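Local coordinates for protein phosphonate monoester hydrolase (PDB 4UPK) that is a hydrolase of the sulfatase family, within the broader alkaline phosphatase superfamily, at residues 277-280 with 281-285; 470-473 with 474-478. All blocks are in the same frame, centred on the assembly; numbering follows the deposited sequence.

Contact 1: 277-280 with 281-285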
# COMPACT_ATOMS: atom_id res chain seq x y z
N HIS A 277 -5.91 48.10 5.75
CA HIS A 277 -5.48 46.97 6.59
C HIS A 277 -3.99 46.73 6.30
O HIS A 277 -3.58 46.79 5.14
CB HIS A 277 -6.34 45.70 6.35
CG HIS A 277 -6.15 44.59 7.36
ND1 HIS A 277 -5.00 43.80 7.37
CD2 HIS A 277 -6.99 44.14 8.33
CE1 HIS A 277 -5.16 42.93 8.36
NE2 HIS A 277 -6.35 43.09 8.95
N PRO A 278 -3.17 46.46 7.35
CA PRO A 278 -1.73 46.23 7.14
C PRO A 278 -1.33 45.09 6.18
O PRO A 278 -0.22 45.13 5.67
CB PRO A 278 -1.22 45.93 8.55
CG PRO A 278 -2.20 46.58 9.44
CD PRO A 278 -3.50 46.38 8.78
N PHE A 279 -2.22 44.10 5.97
CA PHE A 279 -2.06 42.94 5.06
C PHE A 279 -1.68 43.38 3.63
O PHE A 279 -0.96 42.66 2.94
CB PHE A 279 -3.38 42.12 5.02
CG PHE A 279 -3.52 41.13 3.87
CD1 PHE A 279 -4.05 41.53 2.65
CD2 PHE A 279 -3.07 39.82 4.00
CE1 PHE A 279 -4.13 40.64 1.58
CE2 PHE A 279 -3.15 38.93 2.93
CZ PHE A 279 -3.68 39.34 1.73
N PHE A 280 -2.24 44.53 3.19
CA PHE A 280 -2.08 45.13 1.86
C PHE A 280 -0.74 45.76 1.58
O PHE A 280 -0.42 46.01 0.41
CB PHE A 280 -3.26 46.05 1.52
CG PHE A 280 -4.58 45.33 1.50
CD1 PHE A 280 -4.82 44.31 0.59
CD2 PHE A 280 -5.58 45.65 2.41
CE1 PHE A 280 -6.03 43.62 0.60
CE2 PHE A 280 -6.80 44.99 2.39
CZ PHE A 280 -7.01 43.96 1.50
N GLY A 281 0.04 45.99 2.64
CA GLY A 281 1.42 46.45 2.56
C GLY A 281 2.19 45.39 1.81
O GLY A 281 2.50 45.59 0.64
N PRO A 282 2.38 44.19 2.43
CA PRO A 282 3.05 43.08 1.71
C PRO A 282 2.31 42.60 0.45
O PRO A 282 2.96 42.20 -0.50
CB PRO A 282 3.10 41.97 2.78
CG PRO A 282 3.05 42.70 4.09
CD PRO A 282 2.08 43.79 3.83
N ALA A 283 0.96 42.68 0.44
CA ALA A 283 0.12 42.28 -0.67
C ALA A 283 0.28 43.16 -1.92
O ALA A 283 0.28 42.62 -3.02
CB ALA A 283 -1.34 42.18 -0.24
N THR A 284 0.45 44.50 -1.77
CA THR A 284 0.70 45.36 -2.95
C THR A 284 2.19 45.24 -3.35
O THR A 284 2.56 45.65 -4.45
CB THR A 284 0.30 46.86 -2.72
OG1 THR A 284 0.94 47.38 -1.55
CG2 THR A 284 -1.19 47.08 -2.64
N ARG A 285 3.04 44.72 -2.46
CA ARG A 285 4.49 44.61 -2.69
C ARG A 285 4.92 43.24 -3.23
O ARG A 285 6.05 43.12 -3.69
CB ARG A 285 5.26 44.96 -1.40
CG ARG A 285 5.56 46.47 -1.20
CD ARG A 285 5.67 46.90 0.26
NE ARG A 285 6.30 45.88 1.11
CZ ARG A 285 5.98 45.63 2.38
NH1 ARG A 285 5.05 46.36 2.99
NH2 ARG A 285 6.60 44.66 3.05
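A chi1 of 54° at Thr284 places its OG1 between the backbone N and the carbonyl carbon, turned back onto Phe280 O, while Phe279, with CG anti to its own N (chi1 164°), extends its ring to Ala283. Phe280 O thus accepts twice, from Thr284 N and from Thr284 OG1, each at 2.8 Å; the hydroxyl lies in the carbonyl plane and the amide above it. A hydroxyl on the beta carbon is short enough to fold back to the carbonyl one turn earlier. Phe279 CE1 comes within 3.7 Å of Ala283 CB, obliquely to the ring, and alanine's lone methyl suits this close approach. The bonds to Phe280 O belong to the first turn of helix 280-286, which a capping bond precedes: Phe279 N donates to His277 ND1 (3.1 Å), nearly in the plane of the imidazole, whose NE2 faces Pro477 O. Gly281 N reaches Pro278 O at 3.2 Å from above the carbonyl plane. Glycine suits this position because it brings no beta carbon in beside Pro278 O and Pro282 CD. Pro282 lacks an N-H but fits the first turn, and its ring packs on helix 445-450. Phe279 O accepts from Ala283 N at 3.2 Å, on a lone pair, and also from Trp446 NE1.

Contact 2: 470-473 with 474-478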
# COMPACT_ATOMS: atom_id res chain seq x y z
N VAL A 470 -13.08 38.98 6.36
CA VAL A 470 -11.75 38.40 6.24
C VAL A 470 -11.25 38.14 7.67
O VAL A 470 -11.24 39.06 8.49
CB VAL A 470 -10.75 39.25 5.41
CG1 VAL A 470 -9.36 38.62 5.39
CG2 VAL A 470 -11.26 39.49 3.97
N GLU A 471 -10.85 36.89 7.97
CA GLU A 471 -10.30 36.53 9.29
C GLU A 471 -8.96 35.85 9.12
O GLU A 471 -8.81 34.98 8.26
CB GLU A 471 -11.26 35.63 10.06
CG GLU A 471 -12.55 36.33 10.50
CD GLU A 471 -12.51 37.09 11.81
OE1 GLU A 471 -11.40 37.31 12.35
OE2 GLU A 471 -13.60 37.45 12.29
N PHE A 472 -7.99 36.24 9.96
CA PHE A 472 -6.62 35.70 9.97
C PHE A 472 -6.39 34.74 11.15
O PHE A 472 -6.87 34.99 12.25
CB PHE A 472 -5.60 36.86 10.11
CG PHE A 472 -5.61 37.81 8.93
CD1 PHE A 472 -6.47 38.90 8.90
CD2 PHE A 472 -4.78 37.58 7.84
CE1 PHE A 472 -6.50 39.75 7.80
CE2 PHE A 472 -4.80 38.44 6.74
CZ PHE A 472 -5.65 39.52 6.74
N ALA A 473 -5.58 33.67 10.93
CA ALA A 473 -5.14 32.71 11.96
C ALA A 473 -4.12 33.45 12.84
O ALA A 473 -4.10 33.27 14.05
CB ALA A 473 -4.49 31.49 11.30
N ALA A 474 -3.28 34.30 12.20
CA ALA A 474 -2.28 35.15 12.86
C ALA A 474 -2.98 36.32 13.59
O ALA A 474 -4.17 36.60 13.35
CB ALA A 474 -1.31 35.69 11.83
N ASP A 475 -2.26 37.00 14.48
CA ASP A 475 -2.79 38.10 15.27
C ASP A 475 -2.96 39.42 14.49
O ASP A 475 -2.43 40.47 14.88
CB ASP A 475 -1.99 38.28 16.56
CG ASP A 475 -2.88 38.21 17.78
OD1 ASP A 475 -3.47 39.25 18.14
OD2 ASP A 475 -3.05 37.08 18.32
N LEU A 476 -3.71 39.35 13.38
CA LEU A 476 -4.05 40.48 12.51
C LEU A 476 -5.56 40.69 12.59
O LEU A 476 -6.29 39.70 12.57
CB LEU A 476 -3.65 40.20 11.06
CG LEU A 476 -2.17 40.26 10.72
CD1 LEU A 476 -1.94 39.79 9.30
CD2 LEU A 476 -1.60 41.69 10.91
N PRO A 477 -6.05 41.94 12.71
CA PRO A 477 -7.50 42.14 12.84
C PRO A 477 -8.34 41.74 11.61
O PRO A 477 -7.84 41.71 10.49
CB PRO A 477 -7.63 43.64 13.17
CG PRO A 477 -6.40 44.26 12.64
CD PRO A 477 -5.32 43.23 12.80
N PRO A 478 -9.65 41.45 11.81
CA PRO A 478 -10.49 41.13 10.65
C PRO A 478 -10.72 42.31 9.70
O PRO A 478 -10.41 43.46 10.04
CB PRO A 478 -11.83 40.71 11.29
CG PRO A 478 -11.84 41.34 12.62
CD PRO A 478 -10.42 41.40 13.08
O HOH W 1 -8.77 38.07 11.97
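Val470 O lies 3.1 Å from Pro478 CA, at the point where a beta hairpin of the four-stranded antiparallel sheet opens into its loop: strand 467-472 leads into residues 473-478, which carry the chain back to strand 479-482. The valine's compact apolar side chain fits against Val459 and Ile461 of the neighbouring strand 458-463. Glu471 bends at chi2 (-86°), which lays its carboxylate alongside the Pro478 ring, with OE1 3.6 Å from Pro478 CB. Its charge is paired: OE2 bonds Ser506 OG and makes a salt bridge with Arg507 of the second subunit. Phe472 has its CB directed at the loop, and Leu476 covers one face of its ring; Leu476 CB sits 4.1 Å from the ring centroid in a CH-pi contact, 27° off the normal. The leucine's CD1 continues over the same ring toward the rim, 3.9 Å from Phe472 CD2, so a branched apolar chain spreads over the flat aromatic surface. At the ring's edge, near its plane, Pro477 O approaches Phe472 CD1 to 3.5 Å. Ala473, small where Met514 of the second subunit packs against it, starts the turn. Asp475 centres an inverse gamma turn, closed by Leu476 N donating to Ala474 O at 2.8 Å. No direct hydrogen bond joins the two segments; a water does, donating to Glu471 OE1 and Leu476 O and accepting from Phe472 N at 2.8 Å.

In the fold
Contact 1 and contact 2 lie on the same side of the chain's centre, with their own centres about 13 Å apart, and they touch directly although far apart in sequence. The residues that precede helix 280-286 meet the hairpin loop: His277 NE2 is 2.5 Å from Pro477 O, a probable hydrogen bond though short, and His277 CE1 packs 3.5 Å from Phe472 CE1, with the two rings about 20° from parallel. Phe279 CD2 adds a second apolar touch, 3.5 Å from Phe472 CE2. Met479 of strand 479-482 touches side chains of both. The surroundings differ: the second subunit borders 470-478, whereas no other chain of the assembly touches 277-285.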